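Local coordinates for C3-degrading proteinase (CppA protein) (PDB 3E0R) that probably acts as a streptococcal proteinase that degrades complement component C3, although both of its halves belong to the glyoxalase clan, at residues A[83-95]-A[137-149]. Sequence-based numbering, arbitrary orientation.
Sequences NPLEIEGILSKTD and PEFQTDLASISLS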
loop_
_atom_site.group_PDB
_atom_site.type_symbol
_atom_site.label_atom_id
_atom_site.label_comp_id
_atom_site.label_asym_id
_atom_site.label_seq_id
_atom_site.Cartn_x
_atom_site.Cartn_y
_atom_site.Cartn_z
ATOM N N ASN A 83 -13.576 0.161 -12.694
ATOM C CA ASN A 83 -13.807 0.188 -14.138
ATOM C C ASN A 83 -12.530 -0.297 -14.860
ATOM O O ASN A 83 -11.448 0.292 -14.700
ATOM C CB ASN A 83 -14.243 1.581 -14.630
ATOM C CG ASN A 83 -14.679 1.597 -16.137
ATOM O OD1 ASN A 83 -14.410 0.661 -16.937
ATOM N ND2 ASN A 83 -15.372 2.678 -16.516
ATOM N N PRO A 84 -12.643 -1.396 -15.627
ATOM C CA PRO A 84 -11.415 -1.887 -16.276
ATOM C C PRO A 84 -10.906 -0.962 -17.401
ATOM O O PRO A 84 -9.701 -0.889 -17.657
ATOM C CB PRO A 84 -11.813 -3.276 -16.832
ATOM C CG PRO A 84 -13.178 -3.562 -16.271
ATOM C CD PRO A 84 -13.808 -2.246 -15.926
ATOM N N LEU A 85 -11.812 -0.246 -18.050
ATOM C CA LEU A 85 -11.397 0.700 -19.081
ATOM C C LEU A 85 -10.560 1.843 -18.519
ATOM O O LEU A 85 -9.927 2.566 -19.269
ATOM C CB LEU A 85 -12.607 1.245 -19.845
ATOM C CG LEU A 85 -13.481 0.180 -20.502
ATOM C CD1 LEU A 85 -14.583 0.890 -21.263
ATOM C CD2 LEU A 85 -12.637 -0.764 -21.386
ATOM N N GLU A 86 -10.531 2.005 -17.203
ATOM C CA GLU A 86 -9.629 2.986 -16.625
ATOM C C GLU A 86 -8.197 2.481 -16.650
ATOM O O GLU A 86 -7.307 3.312 -16.805
ATOM C CB GLU A 86 -10.059 3.431 -15.228
ATOM C CG GLU A 86 -11.395 4.101 -15.234
ATOM C CD GLU A 86 -11.935 4.345 -13.844
ATOM O OE1 GLU A 86 -11.211 4.126 -12.836
ATOM O OE2 GLU A 86 -13.114 4.770 -13.765
ATOM N N ILE A 87 -7.963 1.167 -16.519
ATOM C CA ILE A 87 -6.584 0.614 -16.668
ATOM C C ILE A 87 -6.019 0.811 -18.097
ATOM O O ILE A 87 -4.829 1.094 -18.292
ATOM C CB ILE A 87 -6.495 -0.900 -16.285
ATOM C CG1 ILE A 87 -6.741 -1.079 -14.776
ATOM C CG2 ILE A 87 -5.099 -1.528 -16.690
ATOM C CD1 ILE A 87 -7.016 -2.492 -14.379
ATOM N N GLU A 88 -6.895 0.667 -19.089
ATOM C CA GLU A 88 -6.531 0.840 -20.482
ATOM C C GLU A 88 -6.272 2.312 -20.789
ATOM O O GLU A 88 -5.490 2.625 -21.689
ATOM C CB GLU A 88 -7.625 0.271 -21.403
ATOM C CG GLU A 88 -7.995 -1.205 -21.089
ATOM C CD GLU A 88 -8.825 -1.908 -22.181
ATOM O OE1 GLU A 88 -9.360 -1.250 -23.129
ATOM O OE2 GLU A 88 -8.950 -3.153 -22.072
ATOM N N GLY A 89 -6.942 3.203 -20.058
ATOM C CA GLY A 89 -6.701 4.634 -20.170
ATOM C C GLY A 89 -5.295 4.982 -19.707
ATOM O O GLY A 89 -4.552 5.706 -20.396
ATOM N N ILE A 90 -4.946 4.465 -18.531
ATOM C CA ILE A 90 -3.600 4.596 -17.972
ATOM C C ILE A 90 -2.535 4.094 -18.955
ATOM O O ILE A 90 -1.568 4.802 -19.228
ATOM C CB ILE A 90 -3.443 3.829 -16.610
ATOM C CG1 ILE A 90 -4.353 4.396 -15.521
ATOM C CG2 ILE A 90 -1.998 3.869 -16.087
ATOM C CD1 ILE A 90 -4.440 3.358 -14.336
ATOM N N LEU A 91 -2.719 2.892 -19.505
ATOM C CA LEU A 91 -1.718 2.305 -20.420
ATOM C C LEU A 91 -1.586 3.102 -21.736
ATOM O O LEU A 91 -0.484 3.248 -22.277
ATOM C CB LEU A 91 -2.046 0.837 -20.666
ATOM C CG LEU A 91 -1.771 -0.058 -19.450
ATOM C CD1 LEU A 91 -2.500 -1.396 -19.581
ATOM C CD2 LEU A 91 -0.246 -0.250 -19.192
ATOM N N SER A 92 -2.703 3.675 -22.208
ATOM C CA SER A 92 -2.688 4.552 -23.382
ATOM C C SER A 92 -1.753 5.748 -23.194
ATOM O O SER A 92 -1.348 6.371 -24.176
ATOM C CB SER A 92 -4.106 5.044 -23.752
ATOM O OG SER A 92 -4.562 6.037 -22.861
ATOM N N LYS A 93 -1.399 6.061 -21.950
ATOM C CA LYS A 93 -0.600 7.250 -21.651
ATOM C C LYS A 93 0.840 6.995 -21.181
ATOM O O LYS A 93 1.662 7.908 -21.230
ATOM C CB LYS A 93 -1.338 8.133 -20.620
ATOM C CG LYS A 93 -2.629 8.757 -21.134
ATOM C CD LYS A 93 -2.369 9.944 -22.076
ATOM C CE LYS A 93 -3.640 10.391 -22.825
ATOM N NZ LYS A 93 -4.096 9.437 -23.923
ATOM N N THR A 94 1.156 5.777 -20.742
ATOM C CA THR A 94 2.483 5.488 -20.168
ATOM C C THR A 94 3.329 4.607 -21.074
ATOM O O THR A 94 2.862 3.577 -21.596
ATOM C CB THR A 94 2.404 4.738 -18.814
ATOM O OG1 THR A 94 1.186 5.061 -18.155
ATOM C CG2 THR A 94 3.595 5.098 -17.925
ATOM N N ASP A 95 4.597 4.979 -21.206
ATOM C CA ASP A 95 5.553 4.159 -21.945
ATOM C C ASP A 95 6.178 3.029 -21.094
ATOM O O ASP A 95 6.662 2.058 -21.664
ATOM C CB ASP A 95 6.637 5.063 -22.586
ATOM C CG ASP A 95 6.040 6.085 -23.580
ATOM O OD1 ASP A 95 4.968 5.781 -24.143
ATOM O OD2 ASP A 95 6.613 7.189 -23.804
ATOM N N PRO A 137 0.030 -4.551 -26.804
ATOM C CA PRO A 137 -0.813 -3.882 -27.783
ATOM C C PRO A 137 -0.780 -2.368 -27.643
ATOM O O PRO A 137 -0.135 -1.827 -26.738
ATOM C CB PRO A 137 -2.220 -4.408 -27.475
ATOM C CG PRO A 137 -2.170 -4.950 -26.121
ATOM C CD PRO A 137 -0.748 -5.004 -25.645
ATOM N N GLU A 138 -1.463 -1.704 -28.566
ATOM C CA GLU A 138 -1.700 -0.273 -28.503
ATOM C C GLU A 138 -3.077 -0.104 -27.885
ATOM O O GLU A 138 -3.997 -0.864 -28.203
ATOM C CB GLU A 138 -1.659 0.345 -29.904
ATOM C CG GLU A 138 -0.401 0.001 -30.717
ATOM C CD GLU A 138 -0.468 0.511 -32.142
ATOM O OE1 GLU A 138 -1.378 1.312 -32.436
ATOM O OE2 GLU A 138 0.384 0.124 -32.975
ATOM N N PHE A 139 -3.206 0.879 -26.994
ATOM C CA PHE A 139 -4.443 1.099 -26.236
ATOM C C PHE A 139 -5.126 2.422 -26.604
ATOM O O PHE A 139 -4.495 3.484 -26.592
ATOM C CB PHE A 139 -4.158 1.041 -24.730
ATOM C CG PHE A 139 -3.774 -0.337 -24.237
ATOM C CD1 PHE A 139 -4.753 -1.292 -23.977
ATOM C CD2 PHE A 139 -2.435 -0.677 -24.043
ATOM C CE1 PHE A 139 -4.409 -2.559 -23.532
ATOM C CE2 PHE A 139 -2.078 -1.945 -23.588
ATOM C CZ PHE A 139 -3.068 -2.886 -23.328
ATOM N N GLN A 140 -6.413 2.340 -26.947
ATOM C CA GLN A 140 -7.221 3.522 -27.245
ATOM C C GLN A 140 -8.082 3.846 -26.049
ATOM O O GLN A 140 -8.158 3.071 -25.090
ATOM C CB GLN A 140 -8.083 3.309 -28.498
ATOM C CG GLN A 140 -7.321 3.573 -29.801
ATOM C CD GLN A 140 -7.940 2.886 -30.993
ATOM O OE1 GLN A 140 -7.382 1.924 -31.520
ATOM N NE2 GLN A 140 -9.110 3.369 -31.426
ATOM N N THR A 141 -8.712 5.010 -26.084
ATOM C CA THR A 141 -9.482 5.475 -24.933
ATOM C C THR A 141 -10.481 6.557 -25.353
ATOM O O THR A 141 -10.104 7.574 -25.943
ATOM C CB THR A 141 -8.536 5.929 -23.754
ATOM O OG1 THR A 141 -9.293 6.113 -22.554
ATOM C CG2 THR A 141 -7.776 7.207 -24.083
ATOM N N ASP A 142 -11.759 6.295 -25.078
ATOM C CA ASP A 142 -12.820 7.303 -25.183
ATOM C C ASP A 142 -13.025 8.041 -23.846
ATOM O O ASP A 142 -13.896 8.887 -23.748
ATOM C CB ASP A 142 -14.142 6.661 -25.627
ATOM C CG ASP A 142 -14.096 6.124 -27.059
ATOM O OD1 ASP A 142 -13.080 5.514 -27.456
ATOM O OD2 ASP A 142 -15.094 6.300 -27.789
ATOM N N LEU A 143 -12.220 7.730 -22.831
ATOM C CA LEU A 143 -12.307 8.419 -21.525
ATOM C C LEU A 143 -11.622 9.808 -21.565
ATOM O O LEU A 143 -10.615 9.995 -22.257
ATOM C CB LEU A 143 -11.716 7.560 -20.388
ATOM C CG LEU A 143 -12.583 6.545 -19.618
ATOM C CD1 LEU A 143 -11.721 5.800 -18.578
ATOM C CD2 LEU A 143 -13.750 7.222 -18.915
ATOM N N ALA A 144 -12.192 10.770 -20.832
ATOM C CA ALA A 144 -11.719 12.170 -20.813
ATOM C C ALA A 144 -10.726 12.472 -19.669
ATOM O O ALA A 144 -10.226 13.598 -19.564
ATOM C CB ALA A 144 -12.926 13.148 -20.751
ATOM N N SER A 145 -10.435 11.471 -18.831
ATOM C CA SER A 145 -9.506 11.639 -17.703
ATOM C C SER A 145 -8.861 10.323 -17.315
ATOM O O SER A 145 -9.559 9.311 -17.238
ATOM C CB SER A 145 -10.258 12.217 -16.498
ATOM O OG SER A 145 -9.385 12.376 -15.407
ATOM N N ILE A 146 -7.552 10.321 -17.038
ATOM C CA ILE A 146 -6.909 9.087 -16.518
ATOM C C ILE A 146 -7.258 8.770 -15.073
ATOM O O ILE A 146 -6.998 7.662 -14.584
ATOM C CB ILE A 146 -5.355 9.088 -16.607
ATOM C CG1 ILE A 146 -4.752 10.116 -15.619
ATOM C CG2 ILE A 146 -4.894 9.246 -18.100
ATOM C CD1 ILE A 146 -3.300 9.879 -15.292
ATOM N N SER A 147 -7.823 9.737 -14.366
ATOM C CA SER A 147 -8.090 9.551 -12.959
ATOM C C SER A 147 -8.870 8.275 -12.699
ATOM O O SER A 147 -9.861 8.020 -13.371
ATOM C CB SER A 147 -8.776 10.778 -12.378
ATOM O OG SER A 147 -7.788 11.767 -12.104
ATOM N N LEU A 148 -8.364 7.459 -11.757
ATOM C CA LEU A 148 -9.064 6.258 -11.284
ATOM C C LEU A 148 -10.225 6.749 -10.459
ATOM O O LEU A 148 -10.024 7.457 -9.479
ATOM C CB LEU A 148 -8.171 5.342 -10.429
ATOM C CG LEU A 148 -7.050 4.571 -11.144
ATOM C CD1 LEU A 148 -6.229 3.755 -10.163
ATOM C CD2 LEU A 148 -7.556 3.674 -12.315
ATOM N N SER A 149 -11.438 6.376 -10.864
ATOM C CA SER A 149 -12.643 6.782 -10.137
ATOM C C SER A 149 -12.802 6.083 -8.783
ATOM O O SER A 149 -13.025 6.758 -7.787
ATOM C CB SER A 149 -13.902 6.616 -10.984
ATOM O OG SER A 149 -14.291 5.258 -11.021
#
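Ser92 and Phe139, with CA atoms 4.8 Å apart, open a contact in which an irregular chain, 137-149, runs along helix 84-91, broadly against its direction, with a bend at 143-146 that doubles back before Leu148. Gly89 lies against Thr141, and Glu86 against Leu148 near the start of the helix, where Asn83 serves as N-cap. It exemplifies how a linker without regular structure, here between strands 131-132 and 151-159, is fixed by side chains to a helix beside a sheet: Glu86 and Leu148 both touch Val81 of strand 74-81. Ile87, pointing away from the linker, packs on Phe109 of strand 107-112; Ile90 and Leu91 touch both Phe109 and the linker.

At one end Phe139 lies beside Leu91, both side chains pointing the same way. Leu91 CD1 sits over one ring face near its CE2-CZ side, and Leu91 CB makes a CH-pi contact 4.2 Å from the ring centroid, 30° off the normal; Tyr107 meets this ring edge-to-face. Midway, Gly89 brings its bare CA to 3.8 Å from Thr141 OG1. The doubling-back carries Ile146 CG2 to Lys93 CG, beyond Ser92. Ile90 CD1 and Leu148 CD2 touch at 3.7 Å, their side chains crossing at about a right angle, and Leu143 CD1 reaches Glu86 CG.

Glu86 supplies the polar clasp. With CG anti to its carbonyl carbon (chi1 -62°) and the chain extended beyond, its carboxylate arrives at Ser149. Ser149 N donates to Glu86 OE1 over 3.0 Å from above the carboxylate plane, at an N-H...O angle of 155°, and Ser149 OG donates to the syn lone pair of Glu86 OE2, also at 3.0 Å. Using both oxygens on one residue should restrict rotation of this buried carboxylate, and the two donors probably help stabilise its negative charge. An apolar contact at Phe139 and a polar one at Ser149, the latter just before strand 151-159, therefore hold the two ends of the linker to the helix.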